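Local coordinates for 273aa long hypothetical dTDP-4-dehydrorhamnose reductase (Sulfolobus tokodaii, PDB 2GGS), which binds NADPH and probably reduces dTDP-4-dehydrorhamnose, as an extended short-chain dehydrogenase of the RmlD type, at residues D69-E74 against G239-R244; V110-K115 against I123-N128; K178-P183 against R244-S249; A208-S213 against D262-D267. All coordinates share one frame; numbering follows the deposited sequence.

Contact 1: residues D69-E74 against G239-R244; sequences DVDKCE and GWIAKR
D71 and R244 meet with their side chains crossing at about a right angle. The guanidinium reaches the carboxylate end-on, NH1 to OD1 and NH2 to OD2. The two planes are 47° apart, so the pair is twisted. R244 NH2 lies 3.0 Å from D71 OD2, above the carboxylate plane, and the bond is nearly straight. D71 OD1 accepts three bonds: from R244 NH1 at 2.9 Å, from I241 N at 2.8 Å and from A242 N at 3.0 Å. A lysine in place of D71 would probably leave R244 without its counter-charge and the two backbone N-H groups without their acceptor.

R244 is held flat between two neighbours. The W240 ring stacks on one face of the guanidinium in a cation-pi pair, and V70 CG1 covers the opposite face, 3.7 Å above its plane. NH1 also donates to A242 O, which further fixes the group's rotation. With CG1 anti to the backbone N (chi1 175°), V70 also reaches A242 CB. E74 CG passes I241 CG2, the two chains running in opposite senses. A water links E74 OE2 to K243 N, while E74 OE1 accepts from Y129 N.

D69 caps helix 70-75 through OD1. The contact ties the first turn of this helix to the loop between strand 231-234 and helix 253-258. Y130 of helix 129-141 packs against V70, and F177 meets the W240 ring.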
loop_
_atom_site.group_PDB
_atom_site.type_symbol
_atom_site.label_atom_id
_atom_site.label_comp_id
_atom_site.label_asym_id
_atom_site.label_seq_id
_atom_site.Cartn_x
_atom_site.Cartn_y
_atom_site.Cartn_z
ATOM N N ASP A 69 8.163 -5.141 -4.049
ATOM C CA ASP A 69 8.426 -5.991 -5.213
ATOM C C ASP A 69 8.137 -7.430 -4.820
ATOM O O ASP A 69 8.901 -8.078 -4.069
ATOM C CB ASP A 69 9.869 -5.829 -5.695
ATOM C CG ASP A 69 10.162 -6.625 -6.974
ATOM O OD1 ASP A 69 9.682 -7.779 -7.148
ATOM O OD2 ASP A 69 10.910 -6.074 -7.813
ATOM N N VAL A 70 7.005 -7.930 -5.291
ATOM C CA VAL A 70 6.513 -9.235 -4.897
ATOM C C VAL A 70 7.483 -10.383 -5.208
ATOM O O VAL A 70 7.690 -11.281 -4.381
ATOM C CB VAL A 70 5.100 -9.488 -5.481
ATOM C CG1 VAL A 70 4.633 -10.895 -5.184
ATOM C CG2 VAL A 70 4.145 -8.422 -4.959
ATOM N N ASP A 71 8.110 -10.342 -6.389
ATOM C CA ASP A 71 8.989 -11.448 -6.776
ATOM C C ASP A 71 10.291 -11.413 -6.012
ATOM O O ASP A 71 10.793 -12.458 -5.608
ATOM C CB ASP A 71 9.222 -11.439 -8.276
ATOM C CG ASP A 71 7.942 -11.658 -9.029
ATOM O OD1 ASP A 71 7.334 -12.739 -8.854
ATOM O OD2 ASP A 71 7.514 -10.707 -9.719
ATOM N N LYS A 72 10.782 -10.208 -5.762
ATOM C CA LYS A 72 11.960 -10.028 -4.923
ATOM C C LYS A 72 11.705 -10.552 -3.513
ATOM O O LYS A 72 12.549 -11.252 -2.958
ATOM C CB LYS A 72 12.378 -8.576 -4.886
ATOM C CG LYS A 72 13.188 -8.208 -6.125
ATOM C CD LYS A 72 13.869 -6.847 -6.006
ATOM C CE LYS A 72 14.603 -6.512 -7.310
ATOM N NZ LYS A 72 13.848 -6.962 -8.521
ATOM N N CYS A 73 10.516 -10.267 -2.955
ATOM C CA CYS A 73 10.179 -10.790 -1.614
ATOM C C CYS A 73 10.224 -12.330 -1.568
ATOM O O CYS A 73 10.513 -12.905 -0.516
ATOM C CB CYS A 73 8.793 -10.300 -1.132
ATOM S SG CYS A 73 8.677 -8.596 -0.706
ATOM N N GLU A 74 9.902 -12.992 -2.681
ATOM C CA GLU A 74 9.802 -14.443 -2.712
ATOM C C GLU A 74 11.172 -15.103 -2.596
ATOM O O GLU A 74 11.283 -16.182 -2.007
ATOM C CB GLU A 74 9.085 -14.914 -3.995
ATOM C CG GLU A 74 8.596 -16.329 -3.958
ATOM C CD GLU A 74 7.313 -16.509 -3.128
ATOM O OE1 GLU A 74 6.794 -15.517 -2.604
ATOM O OE2 GLU A 74 6.827 -17.647 -2.997
ATOM N N GLY A 239 7.680 -15.196 -16.175
ATOM C CA GLY A 239 8.661 -14.374 -15.495
ATOM C C GLY A 239 8.377 -14.241 -14.010
ATOM O O GLY A 239 9.308 -14.057 -13.227
ATOM N N TRP A 240 7.100 -14.324 -13.627
ATOM C CA TRP A 240 6.711 -14.253 -12.211
ATOM C C TRP A 240 7.329 -15.394 -11.403
ATOM O O TRP A 240 7.293 -16.561 -11.825
ATOM C CB TRP A 240 5.180 -14.253 -12.057
ATOM C CG TRP A 240 4.559 -12.878 -12.207
ATOM C CD1 TRP A 240 5.206 -11.733 -12.538
ATOM C CD2 TRP A 240 3.171 -12.528 -12.069
ATOM N NE1 TRP A 240 4.323 -10.678 -12.595
ATOM C CE2 TRP A 240 3.066 -11.143 -12.309
ATOM C CE3 TRP A 240 2.008 -13.252 -11.759
ATOM C CZ2 TRP A 240 1.842 -10.449 -12.234
ATOM C CZ3 TRP A 240 0.779 -12.556 -11.686
ATOM C CH2 TRP A 240 0.714 -11.175 -11.925
ATOM N N ILE A 241 7.939 -15.047 -10.270
ATOM C CA ILE A 241 8.433 -16.046 -9.320
ATOM C C ILE A 241 7.323 -16.403 -8.317
ATOM O O ILE A 241 7.023 -17.575 -8.104
ATOM C CB ILE A 241 9.741 -15.591 -8.592
ATOM C CG1 ILE A 241 10.915 -15.486 -9.575
ATOM C CG2 ILE A 241 10.117 -16.563 -7.480
ATOM C CD1 ILE A 241 11.344 -14.076 -9.892
ATOM N N ALA A 242 6.707 -15.394 -7.717
ATOM C CA ALA A 242 5.671 -15.640 -6.705
ATOM C C ALA A 242 4.295 -15.929 -7.308
ATOM O O ALA A 242 3.997 -15.473 -8.405
ATOM C CB ALA A 242 5.597 -14.449 -5.747
ATOM N N LYS A 243 3.468 -16.686 -6.593
ATOM C CA LYS A 243 2.075 -16.906 -6.986
ATOM C C LYS A 243 1.276 -15.689 -6.547
ATOM O O LYS A 243 1.517 -15.178 -5.453
ATOM C CB LYS A 243 1.523 -18.150 -6.324
ATOM C CG LYS A 243 2.038 -19.475 -6.908
ATOM C CD LYS A 243 2.168 -20.598 -5.842
ATOM C CE LYS A 243 3.565 -20.658 -5.146
ATOM N NZ LYS A 243 4.722 -20.718 -6.110
ATOM N N ARG A 244 0.387 -15.192 -7.408
ATOM C CA ARG A 244 -0.544 -14.100 -7.023
ATOM C C ARG A 244 -1.893 -14.695 -6.651
ATOM O O ARG A 244 -2.303 -15.679 -7.259
ATOM C CB ARG A 244 -0.715 -13.105 -8.180
ATOM C CG ARG A 244 0.279 -11.934 -8.212
ATOM C CD ARG A 244 1.735 -12.385 -8.259
ATOM N NE ARG A 244 2.599 -11.234 -8.538
ATOM C CZ ARG A 244 3.901 -11.351 -8.833
ATOM N NH1 ARG A 244 4.466 -12.559 -8.863
ATOM N NH2 ARG A 244 4.633 -10.274 -9.080
HETATM O O HOH W 1 4.324 -17.702 -4.044
#

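Contact 2: residues V110-K115 against I123-N128; sequences VFDGEK and IPNPIN
V110 O and N125 N form the main direct bond between the two segments, at 2.8 Å. The donor lies in the carbonyl plane. A second direct bond is weak: N125 ND2 to D112 OD2, 3.3 Å, with amide and carboxylate planes 64° apart. D112 CG stands between its own backbone N and carbonyl carbon (chi1 62°), which lets OD1 accept from E114 N in an Asx turn while OD2 faces N125. With an alanine at D112 the carboxylate is gone; E114 N would probably be left without its Asx-turn acceptor, and the N125 amide would lose its weak hold.

Two waters bridge the segments. One accepts from I127 N and donates to F111 O. The other accepts from D112 N and donates to I123 O, and it lies at the edge of the F111 ring.

Both segments belong to the long loop between strand 101-107 and helix 129-141 of the Rossmann-type fold. N128 is the N-cap of that helix, and its OD1 accepts from G131 N. The helix carries K134, which binds NADPH, and V110 lies close to the K134 side chain.

V110 and P124 sit side by side and point the same way, CG2 to CB at 3.9 Å. V110 CG2 lies over one face of the F111 ring, toward its rim. I127 CG2 rests on D112 CB at 3.8 Å. Y118 stacks on the F111 ring, and L135 packs against V110, P124 and P126.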
loop_
_atom_site.group_PDB
_atom_site.type_symbol
_atom_site.label_atom_id
_atom_site.label_comp_id
_atom_site.label_asym_id
_atom_site.label_seq_id
_atom_site.Cartn_x
_atom_site.Cartn_y
_atom_site.Cartn_z
ATOM N N VAL A 110 -2.404 -10.423 1.774
ATOM C CA VAL A 110 -2.504 -11.321 2.940
ATOM C C VAL A 110 -3.567 -12.408 2.760
ATOM O O VAL A 110 -3.575 -13.346 3.540
ATOM C CB VAL A 110 -2.757 -10.606 4.302
ATOM C CG1 VAL A 110 -1.687 -9.501 4.588
ATOM C CG2 VAL A 110 -4.205 -10.062 4.396
ATOM N N PHE A 111 -4.462 -12.269 1.768
ATOM C CA PHE A 111 -5.527 -13.291 1.524
ATOM C C PHE A 111 -5.150 -14.277 0.422
ATOM O O PHE A 111 -4.337 -13.947 -0.454
ATOM C CB PHE A 111 -6.851 -12.591 1.192
ATOM C CG PHE A 111 -7.349 -11.705 2.303
ATOM C CD1 PHE A 111 -7.907 -12.267 3.457
ATOM C CD2 PHE A 111 -7.250 -10.307 2.206
ATOM C CE1 PHE A 111 -8.345 -11.447 4.516
ATOM C CE2 PHE A 111 -7.725 -9.471 3.228
ATOM C CZ PHE A 111 -8.263 -10.038 4.395
ATOM N N ASP A 112 -5.759 -15.475 0.454
ATOM C CA ASP A 112 -5.322 -16.522 -0.474
ATOM C C ASP A 112 -5.914 -16.346 -1.873
ATOM O O ASP A 112 -5.429 -16.931 -2.833
ATOM C CB ASP A 112 -5.504 -17.953 0.081
ATOM C CG ASP A 112 -6.931 -18.311 0.372
ATOM O OD1 ASP A 112 -7.831 -17.722 -0.240
ATOM O OD2 ASP A 112 -7.142 -19.266 1.175
ATOM N N GLY A 113 -6.917 -15.485 -1.971
ATOM C CA GLY A 113 -7.525 -15.143 -3.253
ATOM C C GLY A 113 -8.519 -16.131 -3.834
ATOM O O GLY A 113 -8.920 -15.985 -4.987
ATOM N N GLU A 114 -8.935 -17.109 -3.041
ATOM C CA GLU A 114 -9.917 -18.102 -3.499
ATOM C C GLU A 114 -11.360 -17.624 -3.337
ATOM O O GLU A 114 -12.283 -18.210 -3.931
ATOM C CB GLU A 114 -9.646 -19.476 -2.841
ATOM C CG GLU A 114 -8.323 -20.090 -3.382
ATOM C CD GLU A 114 -8.370 -20.379 -4.912
ATOM O OE1 GLU A 114 -7.802 -19.609 -5.754
ATOM O OE2 GLU A 114 -9.021 -21.377 -5.294
ATOM N N LYS A 115 -11.567 -16.546 -2.581
ATOM C CA LYS A 115 -12.924 -16.031 -2.349
ATOM C C LYS A 115 -13.205 -14.642 -2.951
ATOM O O LYS A 115 -14.277 -14.407 -3.515
ATOM C CB LYS A 115 -13.248 -16.022 -0.856
ATOM C CG LYS A 115 -14.669 -15.534 -0.482
ATOM C CD LYS A 115 -14.878 -15.570 1.017
ATOM C CE LYS A 115 -14.201 -14.400 1.733
ATOM N NZ LYS A 115 -14.779 -13.109 1.271
ATOM N N ILE A 123 -10.178 -14.295 7.303
ATOM C CA ILE A 123 -8.911 -14.788 7.827
ATOM C C ILE A 123 -7.829 -14.789 6.767
ATOM O O ILE A 123 -7.937 -15.494 5.753
ATOM C CB ILE A 123 -9.075 -16.247 8.384
ATOM C CG1 ILE A 123 -10.101 -16.285 9.514
ATOM C CG2 ILE A 123 -7.722 -16.821 8.827
ATOM C CD1 ILE A 123 -9.735 -15.470 10.716
ATOM N N PRO A 124 -6.730 -14.049 7.021
ATOM C CA PRO A 124 -5.576 -14.049 6.103
ATOM C C PRO A 124 -4.961 -15.421 5.958
ATOM O O PRO A 124 -4.910 -16.214 6.930
ATOM C CB PRO A 124 -4.577 -13.103 6.801
ATOM C CG PRO A 124 -5.457 -12.184 7.639
ATOM C CD PRO A 124 -6.509 -13.128 8.157
ATOM N N ASN A 125 -4.509 -15.706 4.738
ATOM C CA ASN A 125 -3.867 -16.972 4.409
ATOM C C ASN A 125 -3.027 -16.740 3.153
ATOM O O ASN A 125 -3.363 -17.228 2.065
ATOM C CB ASN A 125 -4.903 -18.092 4.184
ATOM C CG ASN A 125 -4.259 -19.483 4.093
ATOM O OD1 ASN A 125 -3.199 -19.739 4.661
ATOM N ND2 ASN A 125 -4.921 -20.388 3.396
ATOM N N PRO A 126 -1.922 -15.978 3.284
ATOM C CA PRO A 126 -1.182 -15.535 2.079
ATOM C C PRO A 126 -0.539 -16.686 1.314
ATOM O O PRO A 126 -0.124 -17.711 1.938
ATOM C CB PRO A 126 -0.079 -14.600 2.630
ATOM C CG PRO A 126 -0.275 -14.515 4.122
ATOM C CD PRO A 126 -1.331 -15.512 4.554
ATOM N N ILE A 127 -0.445 -16.527 -0.008
ATOM C CA ILE A 127 0.205 -17.518 -0.873
ATOM C C ILE A 127 1.527 -17.053 -1.504
ATOM O O ILE A 127 2.092 -17.726 -2.381
ATOM C CB ILE A 127 -0.777 -18.087 -1.932
ATOM C CG1 ILE A 127 -1.122 -17.030 -2.998
ATOM C CG2 ILE A 127 -2.014 -18.642 -1.222
ATOM C CD1 ILE A 127 -2.003 -17.579 -4.205
ATOM N N ASN A 128 2.023 -15.889 -1.083
ATOM C CA ASN A 128 3.352 -15.459 -1.477
ATOM C C ASN A 128 4.041 -14.816 -0.284
ATOM O O ASN A 128 3.346 -14.424 0.680
ATOM C CB ASN A 128 3.317 -14.525 -2.706
ATOM C CG ASN A 128 2.393 -13.327 -2.518
ATOM O OD1 ASN A 128 2.543 -12.538 -1.584
ATOM N ND2 ASN A 128 1.430 -13.190 -3.421
HETATM O O HOH W 2 -1.656 -14.080 -1.076
HETATM O O HOH W 3 -7.523 -15.877 2.738
#

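Contact 3: residues K178-P183 against R244-S249; sequences KGYYSP and RPYDSS
D247 OD1 accepts two bonds from S249, at 2.6 Å from OG and 2.9 Å from the backbone N. The backbone bond makes an Asx turn. The same oxygen lies 3.4 Å from Y180 CB, so the turn packs against the opposing segment.

Two backbone bonds flank D247 and make a single bridge with Y180. Y180 N donates to Y246 O at 2.8 Å, and S248 N donates to Y180 O at 3.0 Å. A water also donates to Y180 O, P245 O and S248 OG. S248 OG is hydrogen-bonded to D108 OD2 as well.

The Y180 and Y246 side chains run side by side. The edge of Y180 is turned to the face of Y246 in an offset edge-to-face pair, with planes at 79°. G179 passes close to Y246 O, where a side chain would clash.

R211 NE makes a salt bridge to D247 OD2, and R211 forms a cation-pi pair with Y180. Strand 180-181 lies between strand 212-213, its antiparallel partner, and the loop before helix 253-258. Helix 214-224 packs against Y181 through L217.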
loop_
_atom_site.group_PDB
_atom_site.type_symbol
_atom_site.label_atom_id
_atom_site.label_comp_id
_atom_site.label_asym_id
_atom_site.label_seq_id
_atom_site.Cartn_x
_atom_site.Cartn_y
_atom_site.Cartn_z
ATOM N N LYS A 178 -4.910 -13.314 -15.256
ATOM C CA LYS A 178 -6.311 -13.673 -15.032
ATOM C C LYS A 178 -6.617 -13.699 -13.543
ATOM O O LYS A 178 -6.357 -14.699 -12.867
ATOM C CB LYS A 178 -6.655 -15.028 -15.671
ATOM C CG LYS A 178 -8.153 -15.404 -15.626
ATOM C CD LYS A 178 -8.377 -16.767 -16.306
ATOM C CE LYS A 178 -9.705 -17.395 -15.994
ATOM N NZ LYS A 178 -9.631 -18.834 -16.409
ATOM N N GLY A 179 -7.190 -12.599 -13.055
ATOM C CA GLY A 179 -7.589 -12.487 -11.658
ATOM C C GLY A 179 -8.021 -11.066 -11.365
ATOM O O GLY A 179 -7.859 -10.178 -12.217
ATOM N N TYR A 180 -8.527 -10.860 -10.154
ATOM C CA TYR A 180 -9.271 -9.638 -9.760
ATOM C C TYR A 180 -8.408 -9.007 -8.688
ATOM O O TYR A 180 -7.907 -9.725 -7.807
ATOM C CB TYR A 180 -10.654 -9.971 -9.307
ATOM C CG TYR A 180 -11.450 -10.625 -10.429
ATOM C CD1 TYR A 180 -11.321 -11.975 -10.660
ATOM C CD2 TYR A 180 -12.314 -9.872 -11.235
ATOM C CE1 TYR A 180 -11.999 -12.589 -11.672
ATOM C CE2 TYR A 180 -13.043 -10.491 -12.290
ATOM C CZ TYR A 180 -12.870 -11.855 -12.478
ATOM O OH TYR A 180 -13.564 -12.529 -13.473
ATOM N N TYR A 181 -8.375 -7.693 -8.621
ATOM C CA TYR A 181 -8.270 -6.979 -7.368
ATOM C C TYR A 181 -8.999 -5.649 -7.251
ATOM O O TYR A 181 -9.979 -5.431 -7.968
ATOM C CB TYR A 181 -6.709 -6.771 -7.265
ATOM C CG TYR A 181 -6.063 -5.787 -8.288
ATOM C CD1 TYR A 181 -6.545 -5.665 -9.614
ATOM C CD2 TYR A 181 -4.944 -5.030 -7.932
ATOM C CE1 TYR A 181 -5.984 -4.772 -10.525
ATOM C CE2 TYR A 181 -4.340 -4.148 -8.847
ATOM C CZ TYR A 181 -4.863 -4.015 -10.143
ATOM O OH TYR A 181 -4.288 -3.107 -11.013
ATOM N N SER A 182 -8.541 -4.755 -6.358
ATOM C CA SER A 182 -9.266 -3.524 -6.120
ATOM C C SER A 182 -8.346 -2.265 -6.146
ATOM O O SER A 182 -8.149 -1.610 -5.125
ATOM C CB SER A 182 -10.045 -3.608 -4.784
ATOM O OG SER A 182 -9.234 -4.136 -3.790
ATOM N N PRO A 183 -7.843 -1.914 -7.336
ATOM C CA PRO A 183 -6.799 -0.888 -7.419
ATOM C C PRO A 183 -7.316 0.486 -6.974
ATOM O O PRO A 183 -8.437 0.881 -7.328
ATOM C CB PRO A 183 -6.437 -0.876 -8.911
ATOM C CG PRO A 183 -7.704 -1.410 -9.609
ATOM C CD PRO A 183 -8.177 -2.478 -8.665
ATOM N N ARG A 244 0.387 -15.192 -7.408
ATOM C CA ARG A 244 -0.544 -14.100 -7.023
ATOM C C ARG A 244 -1.893 -14.695 -6.651
ATOM O O ARG A 244 -2.303 -15.679 -7.259
ATOM C CB ARG A 244 -0.715 -13.105 -8.180
ATOM C CG ARG A 244 0.279 -11.934 -8.212
ATOM C CD ARG A 244 1.735 -12.385 -8.259
ATOM N NE ARG A 244 2.599 -11.234 -8.538
ATOM C CZ ARG A 244 3.901 -11.351 -8.833
ATOM N NH1 ARG A 244 4.466 -12.559 -8.863
ATOM N NH2 ARG A 244 4.633 -10.274 -9.080
ATOM N N PRO A 245 -2.596 -14.095 -5.665
ATOM C CA PRO A 245 -3.964 -14.546 -5.338
ATOM C C PRO A 245 -4.900 -14.311 -6.517
ATOM O O PRO A 245 -4.809 -13.294 -7.186
ATOM C CB PRO A 245 -4.357 -13.679 -4.117
ATOM C CG PRO A 245 -3.443 -12.478 -4.189
ATOM C CD PRO A 245 -2.152 -12.980 -4.797
ATOM N N TYR A 246 -5.764 -15.282 -6.796
ATOM C CA TYR A 246 -6.707 -15.162 -7.929
ATOM C C TYR A 246 -7.647 -13.953 -7.845
ATOM O O TYR A 246 -7.722 -13.171 -8.783
ATOM C CB TYR A 246 -7.536 -16.432 -8.078
ATOM C CG TYR A 246 -8.534 -16.330 -9.208
ATOM C CD1 TYR A 246 -8.101 -16.263 -10.534
ATOM C CD2 TYR A 246 -9.893 -16.254 -8.949
ATOM C CE1 TYR A 246 -9.017 -16.144 -11.585
ATOM C CE2 TYR A 246 -10.821 -16.137 -9.994
ATOM C CZ TYR A 246 -10.363 -16.092 -11.303
ATOM O OH TYR A 246 -11.260 -15.999 -12.355
ATOM N N ASP A 247 -8.340 -13.812 -6.729
ATOM C CA ASP A 247 -9.227 -12.685 -6.491
ATOM C C ASP A 247 -8.934 -12.112 -5.128
ATOM O O ASP A 247 -9.453 -12.598 -4.110
ATOM C CB ASP A 247 -10.707 -13.093 -6.583
ATOM C CG ASP A 247 -11.631 -11.913 -6.477
ATOM O OD1 ASP A 247 -11.173 -10.826 -6.051
ATOM O OD2 ASP A 247 -12.828 -12.031 -6.839
ATOM N N SER A 248 -8.108 -11.075 -5.102
ATOM C CA SER A 248 -7.766 -10.436 -3.801
ATOM C C SER A 248 -8.583 -9.157 -3.576
ATOM O O SER A 248 -8.295 -8.337 -2.702
ATOM C CB SER A 248 -6.248 -10.185 -3.742
ATOM O OG SER A 248 -5.862 -9.259 -4.724
ATOM N N SER A 249 -9.677 -8.993 -4.337
ATOM C CA SER A 249 -10.460 -7.789 -4.167
ATOM C C SER A 249 -10.884 -7.659 -2.705
ATOM O O SER A 249 -11.097 -8.680 -2.015
ATOM C CB SER A 249 -11.695 -7.798 -5.086
ATOM O OG SER A 249 -12.465 -8.943 -4.847
HETATM O O HOH W 4 -4.982 -10.442 -6.973
#

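Contact 4: residues A208-S213 against D262-D267; sequences AGERIS and DFYTLD
F263 and Y264 both hold CG between the backbone N and the carbonyl carbon (chi1 59° and 44°), which puts the F263 ring edge against A208 O and lays the Y264 ring alongside E210. A208 O lies in the plane of the F263 ring, 3.3 Å from CE1. It is also 3.6 Å from Y264 CB. The Y264 ring turns its edge to the F263 face, CD2 over the centre.

E210 and Y264 run side by side and point the same way. The E210 chain bends at chi2 and brings OE1 to 3.5 Å from Y264 CD1, with carboxylate and ring planes 67° apart. The main charge partner of OE1 is R256 of helix 253-258, which also makes a cation-pi contact with Y264.

The direct backbone link is slight. E210 N makes a weak bond to Y264 O at 3.3 Å. A water accepts from E210 N and donates to Y264 O, so it supports the same link. G209 CA approaches Y264 O as well.

D262 shapes the other segment. Its OD1 accepts from Y264 N and T265 N, both at 2.9 Å, and lies over the face of the Y264 ring. Its OD2 accepts from T265 OG1 through the syn lone pair.

F263 also packs on A192 of helix 186-199 and A255 of helix 253-258. D262 thus makes an Asx turn with Y264 and an Asx motif with T265, which fix the bend of the loop after helix 253-258.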
loop_
_atom_site.group_PDB
_atom_site.type_symbol
_atom_site.label_atom_id
_atom_site.label_comp_id
_atom_site.label_asym_id
_atom_site.label_seq_id
_atom_site.Cartn_x
_atom_site.Cartn_y
_atom_site.Cartn_z
ATOM N N ALA A 208 -9.931 0.386 -0.385
ATOM C CA ALA A 208 -9.438 0.086 -1.731
ATOM C C ALA A 208 -10.503 0.370 -2.795
ATOM O O ALA A 208 -11.572 0.906 -2.469
ATOM C CB ALA A 208 -8.960 -1.359 -1.822
ATOM N N GLY A 209 -10.190 0.034 -4.039
ATOM C CA GLY A 209 -11.011 0.435 -5.187
ATOM C C GLY A 209 -12.129 -0.558 -5.468
ATOM O O GLY A 209 -12.422 -1.404 -4.672
ATOM N N GLU A 210 -12.762 -0.420 -6.625
ATOM C CA GLU A 210 -13.801 -1.363 -7.043
ATOM C C GLU A 210 -13.130 -2.611 -7.613
ATOM O O GLU A 210 -12.056 -2.533 -8.239
ATOM C CB GLU A 210 -14.679 -0.706 -8.122
ATOM C CG GLU A 210 -15.401 0.541 -7.678
ATOM C CD GLU A 210 -16.833 0.243 -7.253
ATOM O OE1 GLU A 210 -17.505 1.181 -6.788
ATOM O OE2 GLU A 210 -17.271 -0.929 -7.348
ATOM N N ARG A 211 -13.750 -3.771 -7.393
ATOM C CA ARG A 211 -13.239 -5.036 -7.934
ATOM C C ARG A 211 -13.166 -4.995 -9.474
ATOM O O ARG A 211 -14.154 -4.655 -10.125
ATOM C CB ARG A 211 -14.137 -6.190 -7.501
ATOM C CG ARG A 211 -13.766 -7.572 -8.120
ATOM C CD ARG A 211 -14.734 -8.638 -7.530
ATOM N NE ARG A 211 -14.465 -9.999 -7.982
ATOM C CZ ARG A 211 -14.900 -10.526 -9.126
ATOM N NH1 ARG A 211 -15.655 -9.814 -9.949
ATOM N NH2 ARG A 211 -14.607 -11.792 -9.419
ATOM N N ILE A 212 -12.007 -5.334 -10.039
ATOM C CA ILE A 212 -11.824 -5.344 -11.484
ATOM C C ILE A 212 -10.770 -6.368 -11.858
ATOM O O ILE A 212 -9.885 -6.673 -11.058
ATOM C CB ILE A 212 -11.422 -3.913 -12.005
ATOM C CG1 ILE A 212 -11.627 -3.751 -13.524
ATOM C CG2 ILE A 212 -9.958 -3.589 -11.609
ATOM C CD1 ILE A 212 -11.363 -2.317 -14.047
ATOM N N SER A 213 -10.887 -6.931 -13.065
ATOM C CA SER A 213 -9.874 -7.857 -13.550
ATOM C C SER A 213 -8.712 -7.069 -14.150
ATOM O O SER A 213 -8.886 -5.932 -14.624
ATOM C CB SER A 213 -10.493 -8.847 -14.579
ATOM O OG SER A 213 -10.752 -8.205 -15.826
ATOM N N ASP A 262 -15.253 9.812 -2.152
ATOM C CA ASP A 262 -15.276 8.638 -3.024
ATOM C C ASP A 262 -13.823 8.269 -3.321
ATOM O O ASP A 262 -13.217 8.805 -4.243
ATOM C CB ASP A 262 -16.040 8.913 -4.341
ATOM C CG ASP A 262 -16.016 7.737 -5.288
ATOM O OD1 ASP A 262 -15.209 6.819 -5.083
ATOM O OD2 ASP A 262 -16.825 7.673 -6.256
ATOM N N PHE A 263 -13.305 7.331 -2.538
ATOM C CA PHE A 263 -11.931 6.849 -2.688
ATOM C C PHE A 263 -11.867 5.653 -3.613
ATOM O O PHE A 263 -10.787 5.152 -3.890
ATOM C CB PHE A 263 -11.366 6.478 -1.309
ATOM C CG PHE A 263 -12.157 5.400 -0.594
ATOM C CD1 PHE A 263 -11.982 4.049 -0.885
ATOM C CD2 PHE A 263 -13.123 5.753 0.351
ATOM C CE1 PHE A 263 -12.716 3.059 -0.214
ATOM C CE2 PHE A 263 -13.843 4.765 1.030
ATOM C CZ PHE A 263 -13.680 3.451 0.730
ATOM N N TYR A 264 -13.032 5.162 -4.073
ATOM C CA TYR A 264 -13.096 3.846 -4.679
ATOM C C TYR A 264 -13.331 3.782 -6.195
ATOM O O TYR A 264 -12.828 2.879 -6.857
ATOM C CB TYR A 264 -14.144 2.984 -3.974
ATOM C CG TYR A 264 -15.416 3.742 -3.716
ATOM C CD1 TYR A 264 -16.421 3.790 -4.680
ATOM C CD2 TYR A 264 -15.613 4.397 -2.501
ATOM C CE1 TYR A 264 -17.610 4.495 -4.426
ATOM C CE2 TYR A 264 -16.798 5.123 -2.248
ATOM C CZ TYR A 264 -17.777 5.153 -3.222
ATOM O OH TYR A 264 -18.927 5.882 -2.960
ATOM N N THR A 265 -14.086 4.741 -6.743
ATOM C CA THR A 265 -14.264 4.794 -8.187
ATOM C C THR A 265 -12.907 4.862 -8.874
ATOM O O THR A 265 -12.044 5.655 -8.451
ATOM C CB THR A 265 -15.121 5.970 -8.572
ATOM O OG1 THR A 265 -16.406 5.776 -7.972
ATOM C CG2 THR A 265 -15.284 6.060 -10.104
ATOM N N LEU A 266 -12.719 4.019 -9.877
ATOM C CA LEU A 266 -11.442 3.959 -10.588
ATOM C C LEU A 266 -10.943 5.368 -10.943
ATOM O O LEU A 266 -11.673 6.172 -11.539
ATOM C CB LEU A 266 -11.534 3.140 -11.858
ATOM C CG LEU A 266 -10.194 2.952 -12.601
ATOM C CD1 LEU A 266 -9.267 2.059 -11.727
ATOM C CD2 LEU A 266 -10.387 2.355 -13.988
ATOM N N ASP A 267 -9.711 5.660 -10.551
ATOM C CA ASP A 267 -9.119 6.949 -10.736
ATOM C C ASP A 267 -7.878 6.928 -11.646
ATOM O O ASP A 267 -6.822 7.153 -11.210
ATOM C CB ASP A 267 -8.812 7.571 -9.372
ATOM C CG ASP A 267 -8.170 8.921 -9.457
ATOM O OD1 ASP A 267 -8.526 9.691 -10.303
ATOM O OD2 ASP A 267 -7.296 9.180 -8.669
HETATM O O HOH W 5 -10.889 1.503 -8.312
#

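Overall arrangement
The first segments of contacts 1 to 4 follow in chain order. Contact 2 closes before contacts 3 and 4 open, while contact 1 spans the chain around it. Loop 239-249 serves contacts 1 and 3, which share R244. Contacts 2 and 3 are close, with centres 10 Å apart, and G113 O meets D247 N. N128 joins contact 2 to K243 of contact 1. Contacts 3 and 4 meet at the small antiparallel sheet of strands 180-181 and 212-213. Contacts 1 and 4 are farthest apart, with centres about 24 Å apart. Contact 1 joins loop 239-244 to helix 70-75 of the NADPH-binding Rossmann-type part, contact 2 closes one loop of that part, and contacts 3 and 4 tie later loops to the small sheet.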